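Long-range contacts in beta-glucoside phosphorylase BglX (Unidentified, PDB 5VQE), which probably cleaves beta-glucosides by phosphorolysis, forming a covalent glucosyl-enzyme intermediate, within glycoside hydrolase family 3: residues 287-292 against 316-321; 203-208 against 239-244; 38-43 against 55-60; 235-240 against 282-287. All blocks are in the same frame, centred on the assembly; numbering follows the deposited sequence.

How the contacts relate
From the N terminus, contact 3 comes first, closing the short helix-free loop between strands 38-42 and 61-64. Contact 2 then folds the loop after strand 191-195 onto strand 237-244. Contact 4 pairs that strand with 284-287; it begins on the stretch where contact 2 ends, and the two share Met239 and Ser240. Contact 1 opens on Thr287, where contact 4 ends, and carries the chain to strand 316-317. There the barrel-like domain comes back on itself: Phe318 N bonds Cys39 O, and Thr319 OG1 bonds Glu40 OE2, joining contacts 1 and 3. Ala289 O to His242 NE2 ties contact 1 to contact 2. Contacts 1, 2 and 4 all touch the bound sugar.

Contact 1: 287-292 against 316-321; sequences TDATQM and LTFTLN. With G2F (2-deoxy-2-fluoro-alpha-D-glucopyranose), chain B.
Leu316 lays its CD2 methyl 4.2 Å from Thr287 CG2, with helix 301-310 also packed against its side chain. Thr317 follows and does most of the polar work. The N-H of Thr317 N runs almost straight (168°) to Thr287 OG1 at 3.1 Å, and Thr317 OG1 donates to Thr287 O at 2.5 Å, tilted somewhat out of the carbonyl plane. A chi1 of 71° holds Thr287 OG1 between its backbone N and carbonyl carbon, where it can take that N-H and still donate to Asp288 O. Thr317 O then receives Thr290 N at 2.9 Å. At Phe318 the carbonyl O takes the Thr290 hydroxyl, OG1 standing above the carbonyl plane at 2.7 Å; Arg301 is a second partner of that hydroxyl. Ala289 CB comes obliquely to Phe318 CD2 (3.4 Å), Gln291 OE1 lies in plane at the ring edge, and Phe318 CE2 meets G2F C6 at 3.8 Å. Leu320 CD1 rests on Gln291 CB. The loop pinned by these four bonds carries Asp288, whose OD1 is covalently joined to G2F C1 (1.4 Å): a trapped glycosyl-enzyme, consistent with Asp288 being the nucleophile of a retaining family 3 enzyme.

Contact 2: 203-208 against 239-244; sequences RDQHLM and MSAHIR. With G2F (2-deoxy-2-fluoro-alpha-D-glucopyranose), chain B.
Gln205 meets His242 by way of a chi1 of 45°, which tucks CG between its own backbone N and carbonyl carbon, and an extended chain beyond CG that carries the amide across. There Gln205 OE1 accepts the N-H of His242 N at 2.9 Å (156° at the hydrogen), the donor tilted well out of the amide carbonyl plane. Ala241 CB flanks the same amide, 3.5 Å from Gln205 OE1. The His242 ring is held from elsewhere, by Ser265 at ND1 and by Ala289 O at NE2. With an alanine in place of Gln205, the buried His242 N-H would probably be left without this acceptor and a gap would open beside Ala241. One residue before Gln205, Asp204 OD1 takes the backbone N of His206 at 2.7 Å, forming an Asx turn. From the strand, Met239 bends at its last torsion to set Met239 CE 3.5 Å from G2F O4. With its oxygen committed to the strand, Gln205 turns NE2 to the sugar, 3.5 Å from G2F F2; a natural substrate has a hydroxyl in place of that fluorine, which the amide N-H could probably recognise.

Contact 3: 38-43 against 55-60; sequences ICEIIW and KHFLPG
Ile38 spreads its CD1 methyl over the centre of the Phe57 ring, a CH-pi contact 3.8 Å from the centroid and only 13° off the ring normal. The two belong to the first strand-to-strand connection of the family 3 TIM-barrel-like domain: Ile38 begins strand 38-42, and Phe57 sits in the helix-free loop that leads to the parallel neighbour, strand 61-64. The other branch of Ile38 reaches the same ring at its rim, CG2 lying 3.7 Å from Phe57 CE2. Phe57 gets there with a chi1 of 49°, which places CG between its backbone N and carbonyl carbon and swings the ring toward the strand. Glu40 meets the ring at its edge: OE2 lies in the ring plane, 3.3 Å from Phe57 CZ, with the carboxylate turned steeply against the ring. That same oxygen is hydrogen-bonded to Thr319, its polar partner, while the ring edge only lies against it. Phe326 of helix 322-335 also stands against the Phe57 ring. An alanine in place of Phe57 would probably leave the Ile38 methyls without their flat cover and open a gap beside Glu40. Further along the loop, Pro59 CB sits 3.5 Å from Ile38 O. Onto Ile38 O too, and in the carbonyl plane, Gly60 N donates at 3.0 Å with an angle of 140° at the hydrogen.

Contact 4: 235-240 against 282-287; sequences AETLMS and NGLICT. With G2F (2-deoxy-2-fluoro-alpha-D-glucopyranose), chain B.
Ser240 N donates to Cys286 O at 2.7 Å, the shortest of four backbone bonds that stitch these strands together. Leu238 uses both of its backbone polar groups: its N-H goes to Leu284 O at 2.8 Å, and its carbonyl O takes Cys286 N at 2.9 Å, close to straight at 166°. Leu284 N completes the set on Glu236 O, 3.0 Å away. Next to that last bond Gly283 brings its CA up to Glu236 O, at a place where a beta-carbon would collide with the oxygen. The acidic end of Glu236 turns elsewhere, to a salt bridge with Arg184 and a hydrogen bond with Thr190.

These are adjacent parallel strands of the TIM-barrel-like domain, their short axes 4.5 Å apart at closest approach and 29° from parallel. The chain between them includes helices 246-252 and 268-278, making a beta-alpha-beta crossover. Helix 268-278 packs on the face carrying Leu238, Ser240 and Ile285: Leu275 touches Leu238, and Met271 touches both Ser240 and Ile285. On that face Leu238 CD2 approaches Ile285 CG2 to 4.3 Å. The opposite face holds Thr237, Leu284, Met239 and Cys286. Thr237 and Leu284 lie side by side and point the same way, CG2 of the threonine 3.9 Å from CB of the leucine. Further along, Met239, with CG anti to its backbone N (chi1 -176°), brings its CE methyl 4.0 Å from Cys286 SG.

Contact 1: 287-292 against 316-321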
# COMPACT_ATOMS: atom_id res chain seq x y z
N THR A 287 -6.02 -13.94 1.08
CA THR A 287 -6.06 -13.50 -0.30
C THR A 287 -6.10 -11.98 -0.36
O THR A 287 -6.44 -11.30 0.61
CB THR A 287 -7.27 -14.08 -1.05
OG1 THR A 287 -8.48 -13.46 -0.60
CG2 THR A 287 -7.39 -15.59 -0.85
N ASP A 288 -5.70 -11.45 -1.51
CA ASP A 288 -6.07 -10.09 -1.84
C ASP A 288 -7.57 -10.05 -2.11
O ASP A 288 -8.21 -11.09 -2.31
CB ASP A 288 -5.27 -9.60 -3.04
CG ASP A 288 -5.39 -8.11 -3.26
OD1 ASP A 288 -5.61 -7.37 -2.26
OD2 ASP A 288 -5.25 -7.72 -4.43
N ALA A 289 -8.12 -8.84 -2.11
CA ALA A 289 -9.57 -8.64 -2.22
C ALA A 289 -10.17 -9.45 -3.37
O ALA A 289 -9.72 -9.34 -4.52
CB ALA A 289 -9.87 -7.15 -2.40
N THR A 290 -11.19 -10.25 -3.06
CA THR A 290 -11.70 -11.24 -4.00
C THR A 290 -12.67 -10.67 -5.03
O THR A 290 -13.09 -11.42 -5.92
CB THR A 290 -12.41 -12.39 -3.27
OG1 THR A 290 -13.66 -11.93 -2.76
CG2 THR A 290 -11.54 -12.94 -2.13
N GLN A 291 -13.06 -9.40 -4.95
CA GLN A 291 -13.93 -8.85 -5.96
C GLN A 291 -13.16 -8.26 -7.12
O GLN A 291 -13.76 -7.76 -8.08
CB GLN A 291 -14.87 -7.79 -5.36
CG GLN A 291 -14.32 -6.38 -5.27
CD GLN A 291 -13.22 -6.22 -4.24
OE1 GLN A 291 -13.12 -7.02 -3.31
NE2 GLN A 291 -12.40 -5.18 -4.41
N MET A 292 -11.84 -8.33 -7.08
CA MET A 292 -11.05 -7.74 -8.13
C MET A 292 -10.98 -8.66 -9.34
O MET A 292 -11.08 -9.88 -9.24
CB MET A 292 -9.67 -7.42 -7.60
CG MET A 292 -9.80 -6.29 -6.62
SD MET A 292 -8.26 -5.57 -6.27
CE MET A 292 -7.54 -6.93 -5.46
N LEU A 316 -10.26 -15.54 3.11
CA LEU A 316 -10.73 -14.83 1.94
C LEU A 316 -10.99 -13.38 2.32
O LEU A 316 -11.72 -13.11 3.29
CB LEU A 316 -12.02 -15.45 1.39
CG LEU A 316 -11.90 -16.87 0.84
CD1 LEU A 316 -13.25 -17.58 0.88
CD2 LEU A 316 -11.38 -16.84 -0.57
N THR A 317 -10.40 -12.46 1.58
CA THR A 317 -10.50 -11.03 1.89
C THR A 317 -11.64 -10.44 1.06
O THR A 317 -11.49 -10.20 -0.14
CB THR A 317 -9.17 -10.34 1.64
OG1 THR A 317 -8.17 -10.98 2.44
CG2 THR A 317 -9.24 -8.86 2.01
N PHE A 318 -12.78 -10.24 1.72
CA PHE A 318 -13.93 -9.52 1.18
C PHE A 318 -14.83 -10.44 0.37
O PHE A 318 -14.36 -11.43 -0.21
CB PHE A 318 -13.54 -8.32 0.32
CG PHE A 318 -12.63 -7.35 1.00
CD1 PHE A 318 -12.48 -7.36 2.38
CD2 PHE A 318 -11.93 -6.41 0.25
CE1 PHE A 318 -11.63 -6.45 3.00
CE2 PHE A 318 -11.08 -5.51 0.87
CZ PHE A 318 -10.94 -5.52 2.24
N THR A 319 -16.11 -10.10 0.32
CA THR A 319 -17.11 -10.82 -0.45
C THR A 319 -17.65 -9.90 -1.53
O THR A 319 -17.47 -8.68 -1.50
CB THR A 319 -18.26 -11.31 0.43
OG1 THR A 319 -18.82 -10.20 1.14
CG2 THR A 319 -17.77 -12.36 1.43
N LEU A 320 -18.34 -10.51 -2.50
CA LEU A 320 -19.01 -9.77 -3.56
C LEU A 320 -20.49 -9.66 -3.21
O LEU A 320 -20.93 -8.65 -2.66
CB LEU A 320 -18.77 -10.48 -4.91
CG LEU A 320 -19.32 -9.87 -6.19
CD1 LEU A 320 -18.77 -8.47 -6.38
CD2 LEU A 320 -18.97 -10.77 -7.37
N ASN A 321 -21.25 -10.71 -3.51
CA ASN A 321 -22.56 -10.90 -2.90
C ASN A 321 -22.39 -11.82 -1.70
O ASN A 321 -22.03 -12.99 -1.88
CB ASN A 321 -23.54 -11.51 -3.90
CG ASN A 321 -24.94 -11.64 -3.33
OD1 ASN A 321 -25.28 -12.65 -2.72
ND2 ASN A 321 -25.75 -10.61 -3.52
C1 G2F B . -5.99 -6.04 -2.50
C2 G2F B . -4.74 -5.11 -2.67
C3 G2F B . -3.97 -5.09 -1.31
C4 G2F B . -4.96 -4.65 -0.19
C5 G2F B . -6.17 -5.65 -0.18
C6 G2F B . -7.25 -5.22 0.89
O3 G2F B . -3.00 -4.08 -1.39
O4 G2F B . -4.30 -4.80 1.03
O5 G2F B . -6.80 -5.60 -1.45
O6 G2F B . -7.58 -3.88 0.66
F2 G2F B . -3.92 -5.61 -3.63

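Contact 2: 203-208 against 239-244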
# COMPACT_ATOMS: atom_id res chain seq x y z
N ARG A 203 0.84 -4.15 -15.70
CA ARG A 203 -0.61 -4.11 -15.64
C ARG A 203 -1.08 -4.36 -14.21
O ARG A 203 -0.35 -4.88 -13.36
CB ARG A 203 -1.19 -5.13 -16.64
CG ARG A 203 -0.81 -4.78 -18.08
CD ARG A 203 -1.07 -5.91 -19.07
NE ARG A 203 -0.34 -7.12 -18.73
CZ ARG A 203 -0.56 -8.31 -19.28
NH1 ARG A 203 -1.50 -8.45 -20.21
NH2 ARG A 203 0.14 -9.37 -18.90
N ASP A 204 -2.33 -3.96 -13.96
CA ASP A 204 -2.91 -3.88 -12.62
C ASP A 204 -3.80 -5.09 -12.37
O ASP A 204 -4.77 -5.32 -13.11
CB ASP A 204 -3.72 -2.59 -12.48
CG ASP A 204 -4.37 -2.43 -11.11
OD1 ASP A 204 -4.23 -3.33 -10.26
OD2 ASP A 204 -5.03 -1.39 -10.89
N GLN A 205 -3.50 -5.85 -11.31
CA GLN A 205 -4.29 -7.03 -10.96
C GLN A 205 -5.71 -6.67 -10.54
O GLN A 205 -6.56 -7.58 -10.45
CB GLN A 205 -3.61 -7.82 -9.84
CG GLN A 205 -3.08 -6.98 -8.68
CD GLN A 205 -3.10 -7.71 -7.35
OE1 GLN A 205 -3.70 -8.78 -7.21
NE2 GLN A 205 -2.42 -7.13 -6.37
N HIS A 206 -5.98 -5.40 -10.26
CA HIS A 206 -7.36 -4.94 -10.08
C HIS A 206 -8.19 -5.15 -11.34
O HIS A 206 -9.41 -5.30 -11.25
CB HIS A 206 -7.38 -3.46 -9.68
CG HIS A 206 -6.79 -3.17 -8.34
ND1 HIS A 206 -5.43 -3.12 -8.11
CD2 HIS A 206 -7.38 -2.87 -7.15
CE1 HIS A 206 -5.21 -2.85 -6.83
NE2 HIS A 206 -6.38 -2.70 -6.23
N LEU A 207 -7.54 -5.16 -12.51
CA LEU A 207 -8.23 -5.16 -13.80
C LEU A 207 -8.02 -6.44 -14.60
O LEU A 207 -8.62 -6.59 -15.67
CB LEU A 207 -7.76 -3.97 -14.64
CG LEU A 207 -8.11 -2.59 -14.07
CD1 LEU A 207 -7.46 -1.50 -14.88
CD2 LEU A 207 -9.63 -2.39 -14.02
N MET A 208 -7.19 -7.36 -14.11
CA MET A 208 -6.86 -8.59 -14.83
C MET A 208 -5.95 -9.40 -13.92
O MET A 208 -5.55 -8.93 -12.85
CB MET A 208 -6.18 -8.27 -16.16
CG MET A 208 -5.02 -7.29 -16.00
SD MET A 208 -3.96 -7.23 -17.45
CE MET A 208 -3.20 -8.84 -17.29
N MET A 239 -0.10 -11.98 2.14
CA MET A 239 -1.25 -11.79 1.26
C MET A 239 -0.93 -12.36 -0.11
O MET A 239 -0.01 -11.90 -0.80
CB MET A 239 -1.63 -10.31 1.15
CG MET A 239 -2.88 -10.08 0.31
SD MET A 239 -3.43 -8.37 0.28
CE MET A 239 -4.14 -8.20 1.90
N SER A 240 -1.70 -13.37 -0.51
CA SER A 240 -1.57 -14.00 -1.82
C SER A 240 -2.48 -13.30 -2.81
O SER A 240 -3.71 -13.30 -2.65
CB SER A 240 -1.89 -15.49 -1.72
OG SER A 240 -1.62 -16.16 -2.95
N ALA A 241 -1.89 -12.70 -3.84
CA ALA A 241 -2.61 -11.79 -4.71
C ALA A 241 -2.92 -12.46 -6.04
O ALA A 241 -2.61 -13.63 -6.27
CB ALA A 241 -1.81 -10.50 -4.89
N HIS A 242 -3.53 -11.69 -6.93
CA HIS A 242 -4.10 -12.24 -8.16
C HIS A 242 -3.10 -12.13 -9.31
O HIS A 242 -3.40 -11.65 -10.40
CB HIS A 242 -5.41 -11.54 -8.47
CG HIS A 242 -6.27 -11.34 -7.26
ND1 HIS A 242 -6.55 -12.37 -6.38
CD2 HIS A 242 -6.88 -10.24 -6.76
CE1 HIS A 242 -7.31 -11.91 -5.40
NE2 HIS A 242 -7.52 -10.62 -5.61
N ILE A 243 -1.89 -12.59 -9.01
CA ILE A 243 -0.74 -12.50 -9.90
C ILE A 243 -0.27 -13.91 -10.18
O ILE A 243 -0.12 -14.72 -9.26
CB ILE A 243 0.39 -11.66 -9.27
CG1 ILE A 243 -0.09 -10.24 -8.94
CG2 ILE A 243 1.60 -11.63 -10.18
CD1 ILE A 243 0.85 -9.47 -8.03
N ARG A 244 -0.02 -14.22 -11.45
CA ARG A 244 0.53 -15.51 -11.83
C ARG A 244 2.05 -15.47 -11.89
O ARG A 244 2.65 -14.42 -12.15
CB ARG A 244 -0.02 -15.95 -13.19
CG ARG A 244 -1.44 -16.47 -13.13
CD ARG A 244 -2.05 -16.64 -14.50
NE ARG A 244 -2.44 -15.36 -15.08
CZ ARG A 244 -2.93 -15.21 -16.30
NH1 ARG A 244 -3.09 -16.27 -17.10
NH2 ARG A 244 -3.27 -14.00 -16.74
C1 G2F B . -5.99 -6.04 -2.50
C2 G2F B . -4.74 -5.11 -2.67
C3 G2F B . -3.97 -5.09 -1.31
C4 G2F B . -4.96 -4.65 -0.19
C5 G2F B . -6.17 -5.65 -0.18
C6 G2F B . -7.25 -5.22 0.89
O3 G2F B . -3.00 -4.08 -1.39
O4 G2F B . -4.30 -4.80 1.03
O5 G2F B . -6.80 -5.60 -1.45
O6 G2F B . -7.58 -3.88 0.66
F2 G2F B . -3.92 -5.61 -3.63

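Contact 3: 38-43 against 55-60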
# COMPACT_ATOMS: atom_id res chain seq x y z
N ILE A 38 -13.62 -15.52 6.52
CA ILE A 38 -14.00 -14.35 5.73
C ILE A 38 -13.62 -13.08 6.47
O ILE A 38 -13.95 -12.92 7.65
CB ILE A 38 -15.51 -14.35 5.41
CG1 ILE A 38 -15.87 -15.54 4.52
CG2 ILE A 38 -15.91 -13.05 4.71
CD1 ILE A 38 -17.37 -15.80 4.40
N CYS A 39 -12.94 -12.18 5.78
CA CYS A 39 -12.79 -10.80 6.22
C CYS A 39 -13.77 -9.93 5.44
O CYS A 39 -13.80 -9.97 4.21
CB CYS A 39 -11.37 -10.29 5.99
SG CYS A 39 -11.20 -8.57 6.42
N GLU A 40 -14.56 -9.14 6.16
CA GLU A 40 -15.54 -8.24 5.56
C GLU A 40 -15.06 -6.80 5.61
O GLU A 40 -14.52 -6.34 6.62
CB GLU A 40 -16.88 -8.36 6.27
CG GLU A 40 -17.71 -9.55 5.84
CD GLU A 40 -18.18 -9.45 4.39
OE1 GLU A 40 -18.65 -8.37 3.98
OE2 GLU A 40 -18.05 -10.44 3.66
N ILE A 41 -15.28 -6.07 4.51
CA ILE A 41 -14.90 -4.66 4.44
C ILE A 41 -15.95 -3.82 5.16
O ILE A 41 -17.13 -4.16 5.20
CB ILE A 41 -14.73 -4.22 2.97
CG1 ILE A 41 -13.91 -2.93 2.90
CG2 ILE A 41 -16.08 -4.06 2.28
CD1 ILE A 41 -13.47 -2.58 1.48
N ILE A 42 -15.51 -2.71 5.75
CA ILE A 42 -16.39 -1.81 6.48
C ILE A 42 -16.12 -0.38 6.05
O ILE A 42 -14.96 0.05 5.98
CB ILE A 42 -16.22 -1.98 8.00
CG1 ILE A 42 -16.93 -3.27 8.42
CG2 ILE A 42 -16.77 -0.78 8.76
CD1 ILE A 42 -16.76 -3.64 9.84
N TRP A 43 -17.19 0.35 5.75
CA TRP A 43 -17.15 1.76 5.40
C TRP A 43 -18.10 2.51 6.33
O TRP A 43 -19.01 1.93 6.92
CB TRP A 43 -17.55 2.04 3.94
CG TRP A 43 -17.91 0.83 3.10
CD1 TRP A 43 -18.80 -0.16 3.41
CD2 TRP A 43 -17.41 0.51 1.79
NE1 TRP A 43 -18.86 -1.08 2.40
CE2 TRP A 43 -18.03 -0.69 1.39
CE3 TRP A 43 -16.50 1.12 0.92
CZ2 TRP A 43 -17.76 -1.29 0.16
CZ3 TRP A 43 -16.24 0.52 -0.30
CH2 TRP A 43 -16.87 -0.67 -0.67
N LYS A 55 -24.78 -10.29 9.18
CA LYS A 55 -26.15 -10.70 8.86
C LYS A 55 -26.21 -12.09 8.22
O LYS A 55 -27.22 -12.79 8.38
CB LYS A 55 -26.81 -9.70 7.91
CG LYS A 55 -26.68 -8.25 8.33
N HIS A 56 -25.18 -12.49 7.47
CA HIS A 56 -25.24 -13.71 6.69
C HIS A 56 -24.30 -14.79 7.22
O HIS A 56 -24.42 -15.94 6.80
CB HIS A 56 -24.90 -13.40 5.23
CG HIS A 56 -25.72 -12.29 4.66
ND1 HIS A 56 -27.03 -12.46 4.27
CD2 HIS A 56 -25.42 -10.98 4.45
CE1 HIS A 56 -27.50 -11.31 3.82
NE2 HIS A 56 -26.55 -10.40 3.91
N PHE A 57 -23.39 -14.43 8.10
CA PHE A 57 -22.41 -15.33 8.69
C PHE A 57 -21.66 -14.52 9.74
O PHE A 57 -21.82 -13.30 9.84
CB PHE A 57 -21.45 -15.89 7.64
CG PHE A 57 -20.87 -14.84 6.73
CD1 PHE A 57 -21.40 -14.63 5.47
CD2 PHE A 57 -19.80 -14.07 7.14
CE1 PHE A 57 -20.88 -13.67 4.63
CE2 PHE A 57 -19.26 -13.12 6.31
CZ PHE A 57 -19.81 -12.91 5.05
N LEU A 58 -20.83 -15.21 10.51
CA LEU A 58 -20.05 -14.56 11.55
C LEU A 58 -18.60 -14.47 11.09
O LEU A 58 -17.88 -15.49 11.11
CB LEU A 58 -20.17 -15.33 12.87
CG LEU A 58 -21.63 -15.46 13.35
CD1 LEU A 58 -21.75 -16.32 14.62
CD2 LEU A 58 -22.30 -14.09 13.57
N PRO A 59 -18.12 -13.31 10.66
CA PRO A 59 -16.81 -13.24 10.00
C PRO A 59 -15.66 -13.39 10.98
O PRO A 59 -15.80 -13.19 12.19
CB PRO A 59 -16.80 -11.86 9.35
CG PRO A 59 -17.68 -11.04 10.22
CD PRO A 59 -18.77 -11.98 10.71
N GLY A 60 -14.50 -13.74 10.43
CA GLY A 60 -13.30 -13.87 11.24
C GLY A 60 -12.55 -12.56 11.40
O GLY A 60 -11.75 -12.41 12.33

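Contact 4: 235-240 against 282-287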
# COMPACT_ATOMS: atom_id res chain seq x y z
N ALA A 235 7.60 -12.54 9.82
CA ALA A 235 6.36 -12.03 9.25
C ALA A 235 5.18 -12.90 9.67
O ALA A 235 5.21 -14.12 9.52
CB ALA A 235 6.48 -11.98 7.73
N GLU A 236 4.15 -12.26 10.22
CA GLU A 236 3.04 -13.00 10.81
C GLU A 236 2.06 -13.48 9.75
O GLU A 236 1.57 -14.61 9.84
CB GLU A 236 2.32 -12.14 11.84
CG GLU A 236 3.18 -11.74 13.03
CD GLU A 236 3.95 -10.46 12.81
OE1 GLU A 236 3.88 -9.88 11.70
OE2 GLU A 236 4.63 -10.04 13.77
N THR A 237 1.77 -12.65 8.75
CA THR A 237 0.79 -12.98 7.74
C THR A 237 1.35 -12.60 6.38
O THR A 237 2.29 -11.81 6.27
CB THR A 237 -0.56 -12.28 7.98
OG1 THR A 237 -0.51 -10.92 7.54
CG2 THR A 237 -0.97 -12.33 9.47
N LEU A 238 0.75 -13.18 5.34
CA LEU A 238 1.14 -12.97 3.96
C LEU A 238 -0.11 -12.88 3.11
O LEU A 238 -1.08 -13.62 3.34
CB LEU A 238 2.05 -14.12 3.49
CG LEU A 238 2.46 -14.17 2.01
CD1 LEU A 238 3.85 -14.76 1.90
CD2 LEU A 238 1.47 -15.00 1.20
N MET A 239 -0.10 -11.98 2.14
CA MET A 239 -1.25 -11.79 1.26
C MET A 239 -0.93 -12.36 -0.11
O MET A 239 -0.01 -11.90 -0.80
CB MET A 239 -1.63 -10.31 1.15
CG MET A 239 -2.88 -10.08 0.31
SD MET A 239 -3.43 -8.37 0.28
CE MET A 239 -4.14 -8.20 1.90
N SER A 240 -1.70 -13.37 -0.51
CA SER A 240 -1.57 -14.00 -1.82
C SER A 240 -2.48 -13.30 -2.81
O SER A 240 -3.71 -13.30 -2.65
CB SER A 240 -1.89 -15.49 -1.72
OG SER A 240 -1.62 -16.16 -2.95
N ASN A 282 5.00 -20.37 7.97
CA ASN A 282 4.12 -20.99 8.95
C ASN A 282 3.02 -20.05 9.42
O ASN A 282 2.19 -20.46 10.24
CB ASN A 282 4.94 -21.49 10.15
CG ASN A 282 4.12 -22.26 11.15
OD1 ASN A 282 3.36 -23.16 10.79
ND2 ASN A 282 4.25 -21.91 12.43
N GLY A 283 2.98 -18.81 8.91
CA GLY A 283 2.00 -17.83 9.33
C GLY A 283 0.70 -17.92 8.54
O GLY A 283 0.44 -18.87 7.81
N LEU A 284 -0.11 -16.88 8.70
CA LEU A 284 -1.44 -16.82 8.09
C LEU A 284 -1.35 -16.33 6.65
O LEU A 284 -0.71 -15.31 6.37
CB LEU A 284 -2.34 -15.90 8.92
CG LEU A 284 -3.86 -15.91 8.72
CD1 LEU A 284 -4.52 -15.05 9.76
CD2 LEU A 284 -4.29 -15.36 7.36
N ILE A 285 -2.03 -17.02 5.74
CA ILE A 285 -2.13 -16.61 4.35
C ILE A 285 -3.55 -16.09 4.11
O ILE A 285 -4.53 -16.80 4.35
CB ILE A 285 -1.82 -17.76 3.38
CG1 ILE A 285 -0.38 -18.25 3.54
CG2 ILE A 285 -2.05 -17.32 1.94
CD1 ILE A 285 -0.07 -19.51 2.77
N CYS A 286 -3.66 -14.86 3.63
CA CYS A 286 -4.94 -14.32 3.21
C CYS A 286 -4.87 -13.94 1.74
O CYS A 286 -3.79 -13.68 1.20
CB CYS A 286 -5.37 -13.11 4.05
SG CYS A 286 -4.31 -11.65 3.89
N THR A 287 -6.02 -13.94 1.08
CA THR A 287 -6.06 -13.50 -0.30
C THR A 287 -6.10 -11.98 -0.36
O THR A 287 -6.44 -11.30 0.61
CB THR A 287 -7.27 -14.08 -1.05
OG1 THR A 287 -8.48 -13.46 -0.60
CG2 THR A 287 -7.39 -15.59 -0.85
C1 G2F B . -5.99 -6.04 -2.50
C2 G2F B . -4.74 -5.11 -2.67
C3 G2F B . -3.97 -5.09 -1.31
C4 G2F B . -4.96 -4.65 -0.19
C5 G2F B . -6.17 -5.65 -0.18
C6 G2F B . -7.25 -5.22 0.89
O3 G2F B . -3.00 -4.08 -1.39
O4 G2F B . -4.30 -4.80 1.03
O5 G2F B . -6.80 -5.60 -1.45
O6 G2F B . -7.58 -3.88 0.66
F2 G2F B . -3.92 -5.61 -3.63